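Local coordinates for uncharacterized protein (Ruminococcus gnavus, PDB 4QAN), which is of unknown function but adopts a cystatin-like fold, as a divergent member of the NTF2-like superfamily, and can bind magnesium, at residues F61-L73 against L282-R294. Numbering follows the deposited sequence.
Sequences FVKTAEELPGMQL and LYGKSEEQLNKLR
The V62 side chain sits as a knob in a hole between E287, L290, N291 and R294, joining two helices that belong to sequence regions far apart in this cystatin-like protein. The short axes pass 9.7 Å from each other at 120°, so the helices cross steeply. F61 can be followed outward. Its CB lies 3.9 Å from R294 CD; CG and CD1 then run beneath R294 CG, which stands over one ring face, 4.2 Å from the centroid and 23° off the normal, the geometry of a CH-pi contact. CE1 nears the carbonyl O of L290, and CZ ends 4.3 Å from L293 CD2, which sits at the ring edge. A chi1 of -179° sets the F61 ring opposite its backbone N, swinging it over to R294. Cutting F61 back to an alanine is likely to leave R294 CG without an aromatic face and open a gap beside L293 CD2. Deeper in, L282 CD1 packs between A65 CB and M71 CB, while L73 CD2 and L293 CD1 meet tip to tip at 4.0 Å. Toward solvent, K63 NZ joins E287 OE2 and E66 OE1 in a weak salt-bridge network, each at 3.5 Å, probably easing repulsion between the E66 and E287 carboxylates. At the start of helix 61-67, a water accepts from V62 N and, in the guanidinium plane, from R294 NH1 at 2.6 Å.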
loop_
_atom_site.group_PDB
_atom_site.type_symbol
_atom_site.label_atom_id
_atom_site.label_comp_id
_atom_site.label_asym_id
_atom_site.label_seq_id
_atom_site.Cartn_x
_atom_site.Cartn_y
_atom_site.Cartn_z
ATOM N N PHE A 61 8.069 -5.479 12.756
ATOM C CA PHE A 61 7.264 -4.370 13.246
ATOM C C PHE A 61 8.017 -3.544 14.279
ATOM O O PHE A 61 8.188 -2.337 14.108
ATOM C CB PHE A 61 5.961 -4.920 13.845
ATOM C CG PHE A 61 5.034 -3.871 14.363
ATOM C CD1 PHE A 61 5.180 -3.368 15.652
ATOM C CD2 PHE A 61 4.000 -3.402 13.585
ATOM C CE1 PHE A 61 4.323 -2.399 16.145
ATOM C CE2 PHE A 61 3.132 -2.428 14.071
ATOM C CZ PHE A 61 3.297 -1.926 15.352
ATOM N N VAL A 62 8.471 -4.208 15.343
ATOM C CA VAL A 62 9.141 -3.538 16.462
ATOM C C VAL A 62 10.372 -2.773 16.005
ATOM O O VAL A 62 10.507 -1.577 16.284
ATOM C CB VAL A 62 9.537 -4.536 17.580
ATOM C CG1 VAL A 62 10.549 -3.921 18.536
ATOM C CG2 VAL A 62 8.308 -4.984 18.354
ATOM N N LYS A 63 11.271 -3.457 15.306
ATOM C CA LYS A 63 12.521 -2.827 14.872
ATOM C C LYS A 63 12.284 -1.656 13.923
ATOM O O LYS A 63 12.893 -0.600 14.064
ATOM C CB LYS A 63 13.450 -3.855 14.214
ATOM C CG LYS A 63 13.937 -4.950 15.153
ATOM C CD LYS A 63 14.890 -4.426 16.220
ATOM C CE LYS A 63 14.859 -5.291 17.476
ATOM N NZ LYS A 63 15.361 -4.571 18.680
ATOM N N THR A 64 11.391 -1.849 12.962
ATOM C CA THR A 64 11.059 -0.811 12.000
ATOM C C THR A 64 10.483 0.418 12.703
ATOM O O THR A 64 10.824 1.553 12.360
ATOM C CB THR A 64 10.086 -1.339 10.933
ATOM O OG1 THR A 64 10.706 -2.411 10.214
ATOM C CG2 THR A 64 9.718 -0.267 9.961
ATOM N N ALA A 65 9.649 0.200 13.709
ATOM C CA ALA A 65 9.064 1.319 14.451
ATOM C C ALA A 65 10.134 2.109 15.217
ATOM O O ALA A 65 10.060 3.335 15.322
ATOM C CB ALA A 65 7.987 0.822 15.404
ATOM N N GLU A 66 11.123 1.401 15.747
ATOM C CA GLU A 66 12.231 2.044 16.447
ATOM C C GLU A 66 13.072 2.922 15.498
ATOM O O GLU A 66 13.515 4.002 15.873
ATOM C CB GLU A 66 13.076 0.991 17.173
ATOM C CG GLU A 66 12.316 0.355 18.338
ATOM C CD GLU A 66 13.068 -0.764 19.044
ATOM O OE1 GLU A 66 13.854 -1.477 18.388
ATOM O OE2 GLU A 66 12.858 -0.937 20.262
ATOM N N GLU A 67 13.252 2.467 14.265
ATOM C CA GLU A 67 13.925 3.245 13.232
ATOM C C GLU A 67 13.125 4.478 12.740
ATOM O O GLU A 67 13.724 5.454 12.275
ATOM C CB GLU A 67 14.270 2.314 12.057
ATOM C CG GLU A 67 14.714 2.990 10.761
ATOM C CD GLU A 67 16.061 3.701 10.852
ATOM O OE1 GLU A 67 16.787 3.525 11.863
ATOM O OE2 GLU A 67 16.403 4.423 9.881
ATOM N N LEU A 68 11.795 4.450 12.843
ATOM C CA LEU A 68 10.960 5.546 12.331
ATOM C C LEU A 68 10.016 6.128 13.388
ATOM O O LEU A 68 8.797 6.137 13.203
ATOM C CB LEU A 68 10.139 5.052 11.138
ATOM C CG LEU A 68 10.880 4.251 10.067
ATOM C CD1 LEU A 68 9.892 3.623 9.099
ATOM C CD2 LEU A 68 11.871 5.130 9.324
ATOM N N PRO A 69 10.570 6.653 14.491
ATOM C CA PRO A 69 9.748 7.014 15.661
ATOM C C PRO A 69 8.734 8.149 15.430
ATOM O O PRO A 69 7.732 8.230 16.146
ATOM C CB PRO A 69 10.790 7.421 16.703
ATOM C CG PRO A 69 11.942 7.923 15.891
ATOM C CD PRO A 69 11.977 7.057 14.661
ATOM N N GLY A 70 8.999 9.004 14.441
ATOM C CA GLY A 70 8.106 10.108 14.077
ATOM C C GLY A 70 6.954 9.720 13.162
ATOM O O GLY A 70 6.078 10.534 12.893
HETATM N N MSE A 71 6.963 8.481 12.674
HETATM C CA MSE A 71 5.864 7.935 11.875
HETATM C C MSE A 71 4.721 7.776 12.836
HETATM O O MSE A 71 4.925 7.366 13.982
HETATM C CB MSE A 71 6.283 6.554 11.333
HETATM C CG MSE A 71 6.108 6.269 9.848
HETATM SE SE MSE A 71 7.184 7.481 8.724
HETATM C CE MSE A 71 5.823 7.670 7.307
ATOM N N GLN A 72 3.511 8.121 12.419
ATOM C CA GLN A 72 2.353 7.648 13.168
ATOM C C GLN A 72 1.859 6.391 12.477
ATOM O O GLN A 72 2.118 6.179 11.294
ATOM C CB GLN A 72 1.269 8.710 13.364
ATOM C CG GLN A 72 0.588 9.228 12.116
ATOM C CD GLN A 72 -0.465 10.273 12.447
ATOM O OE1 GLN A 72 -0.528 10.775 13.574
ATOM N NE2 GLN A 72 -1.302 10.607 11.466
ATOM N N LEU A 73 1.198 5.543 13.253
ATOM C CA LEU A 73 0.867 4.178 12.849
ATOM C C LEU A 73 0.039 4.097 11.565
ATOM O O LEU A 73 0.348 3.289 10.700
ATOM C CB LEU A 73 0.156 3.463 14.012
ATOM C CG LEU A 73 -0.113 1.975 13.833
ATOM C CD1 LEU A 73 1.199 1.217 13.738
ATOM C CD2 LEU A 73 -0.943 1.451 14.982
ATOM N N LEU A 282 4.312 6.001 17.570
ATOM C CA LEU A 282 5.447 5.088 17.752
ATOM C C LEU A 282 6.595 5.669 18.571
ATOM O O LEU A 282 7.542 4.950 18.893
ATOM C CB LEU A 282 5.996 4.643 16.399
ATOM C CG LEU A 282 4.986 4.002 15.455
ATOM C CD1 LEU A 282 5.662 3.666 14.144
ATOM C CD2 LEU A 282 4.355 2.761 16.072
ATOM N N TYR A 283 6.539 6.951 18.910
ATOM C CA TYR A 283 7.652 7.570 19.636
ATOM C C TYR A 283 7.584 7.290 21.124
ATOM O O TYR A 283 6.497 7.095 21.686
ATOM C CB TYR A 283 7.748 9.078 19.388
ATOM C CG TYR A 283 6.542 9.919 19.761
ATOM C CD1 TYR A 283 6.201 10.161 21.098
ATOM C CD2 TYR A 283 5.768 10.521 18.780
ATOM C CE1 TYR A 283 5.114 10.965 21.437
ATOM C CE2 TYR A 283 4.679 11.326 19.108
ATOM C CZ TYR A 283 4.356 11.545 20.436
ATOM O OH TYR A 283 3.279 12.339 20.765
ATOM N N GLY A 284 8.760 7.271 21.748
ATOM C CA GLY A 284 8.881 7.111 23.191
ATOM C C GLY A 284 8.182 5.874 23.705
ATOM O O GLY A 284 7.499 5.919 24.730
ATOM N N LYS A 285 8.338 4.776 22.972
ATOM C CA LYS A 285 7.780 3.497 23.365
ATOM C C LYS A 285 8.897 2.467 23.459
ATOM O O LYS A 285 9.712 2.345 22.547
ATOM C CB LYS A 285 6.732 3.050 22.352
ATOM C CG LYS A 285 5.341 3.608 22.606
ATOM C CD LYS A 285 4.295 2.741 21.916
ATOM C CE LYS A 285 2.884 3.088 22.355
ATOM N NZ LYS A 285 2.452 4.400 21.800
ATOM N N SER A 286 8.934 1.737 24.571
ATOM C CA SER A 286 9.872 0.630 24.742
ATOM C C SER A 286 9.484 -0.539 23.842
ATOM O O SER A 286 8.377 -0.572 23.286
ATOM C CB SER A 286 9.897 0.159 26.199
ATOM O OG SER A 286 8.701 -0.519 26.550
ATOM N N GLU A 287 10.406 -1.490 23.718
ATOM C CA GLU A 287 10.205 -2.695 22.919
ATOM C C GLU A 287 8.990 -3.446 23.419
ATOM O O GLU A 287 8.258 -4.054 22.640
ATOM C CB GLU A 287 11.436 -3.587 23.007
ATOM C CG GLU A 287 11.350 -4.900 22.245
ATOM C CD GLU A 287 12.712 -5.375 21.751
ATOM O OE1 GLU A 287 13.710 -5.207 22.488
ATOM O OE2 GLU A 287 12.788 -5.906 20.618
ATOM N N GLU A 288 8.766 -3.371 24.725
ATOM C CA GLU A 288 7.635 -4.041 25.347
ATOM C C GLU A 288 6.325 -3.382 24.924
ATOM O O GLU A 288 5.381 -4.062 24.537
ATOM C CB GLU A 288 7.771 -3.996 26.867
ATOM C CG GLU A 288 6.792 -4.884 27.613
ATOM C CD GLU A 288 6.167 -4.167 28.791
ATOM O OE1 GLU A 288 5.276 -3.323 28.545
ATOM O OE2 GLU A 288 6.571 -4.437 29.948
ATOM N N GLN A 289 6.276 -2.055 24.995
ATOM C CA GLN A 289 5.051 -1.309 24.668
ATOM C C GLN A 289 4.701 -1.418 23.195
ATOM O O GLN A 289 3.524 -1.423 22.832
ATOM C CB GLN A 289 5.193 0.170 25.009
ATOM C CG GLN A 289 5.450 0.473 26.463
ATOM C CD GLN A 289 6.036 1.852 26.635
ATOM O OE1 GLN A 289 7.235 2.001 26.860
ATOM N NE2 GLN A 289 5.204 2.873 26.493
ATOM N N LEU A 290 5.734 -1.475 22.357
ATOM C CA LEU A 290 5.553 -1.734 20.937
ATOM C C LEU A 290 4.954 -3.121 20.711
ATOM O O LEU A 290 4.062 -3.289 19.879
ATOM C CB LEU A 290 6.869 -1.576 20.176
ATOM C CG LEU A 290 7.380 -0.135 20.037
ATOM C CD1 LEU A 290 8.761 -0.136 19.408
ATOM C CD2 LEU A 290 6.429 0.724 19.215
ATOM N N ASN A 291 5.419 -4.106 21.471
ATOM C CA ASN A 291 4.819 -5.435 21.407
ATOM C C ASN A 291 3.351 -5.434 21.823
ATOM O O ASN A 291 2.534 -6.085 21.173
ATOM C CB ASN A 291 5.630 -6.454 22.218
ATOM C CG ASN A 291 6.717 -7.111 21.390
ATOM O OD1 ASN A 291 6.491 -7.500 20.235
ATOM N ND2 ASN A 291 7.898 -7.240 21.966
ATOM N N LYS A 292 2.997 -4.688 22.864
ATOM C CA LYS A 292 1.581 -4.571 23.232
ATOM C C LYS A 292 0.769 -4.003 22.067
ATOM O O LYS A 292 -0.314 -4.507 21.751
ATOM C CB LYS A 292 1.374 -3.721 24.492
ATOM C CG LYS A 292 1.462 -4.507 25.803
ATOM C CD LYS A 292 2.886 -4.993 26.078
ATOM C CE LYS A 292 2.998 -5.896 27.299
ATOM N NZ LYS A 292 2.813 -5.150 28.571
ATOM N N LEU A 293 1.297 -2.965 21.416
ATOM C CA LEU A 293 0.582 -2.329 20.309
ATOM C C LEU A 293 0.438 -3.319 19.156
ATOM O O LEU A 293 -0.612 -3.421 18.550
ATOM C CB LEU A 293 1.292 -1.045 19.869
ATOM C CG LEU A 293 0.805 -0.401 18.569
ATOM C CD1 LEU A 293 -0.660 -0.029 18.687
ATOM C CD2 LEU A 293 1.650 0.814 18.197
ATOM N N ARG A 294 1.504 -4.054 18.867
ATOM C CA ARG A 294 1.457 -5.159 17.906
ATOM C C ARG A 294 0.280 -6.098 18.217
ATOM O O ARG A 294 -0.523 -6.418 17.344
ATOM C CB ARG A 294 2.784 -5.931 17.935
ATOM C CG ARG A 294 3.188 -6.552 16.613
ATOM C CD ARG A 294 4.585 -7.168 16.697
ATOM N NE ARG A 294 4.560 -8.530 17.225
ATOM C CZ ARG A 294 5.641 -9.273 17.450
ATOM N NH1 ARG A 294 6.857 -8.793 17.214
ATOM N NH2 ARG A 294 5.510 -10.502 17.933
HETATM O O HOH W 1 8.190 -6.984 15.930
#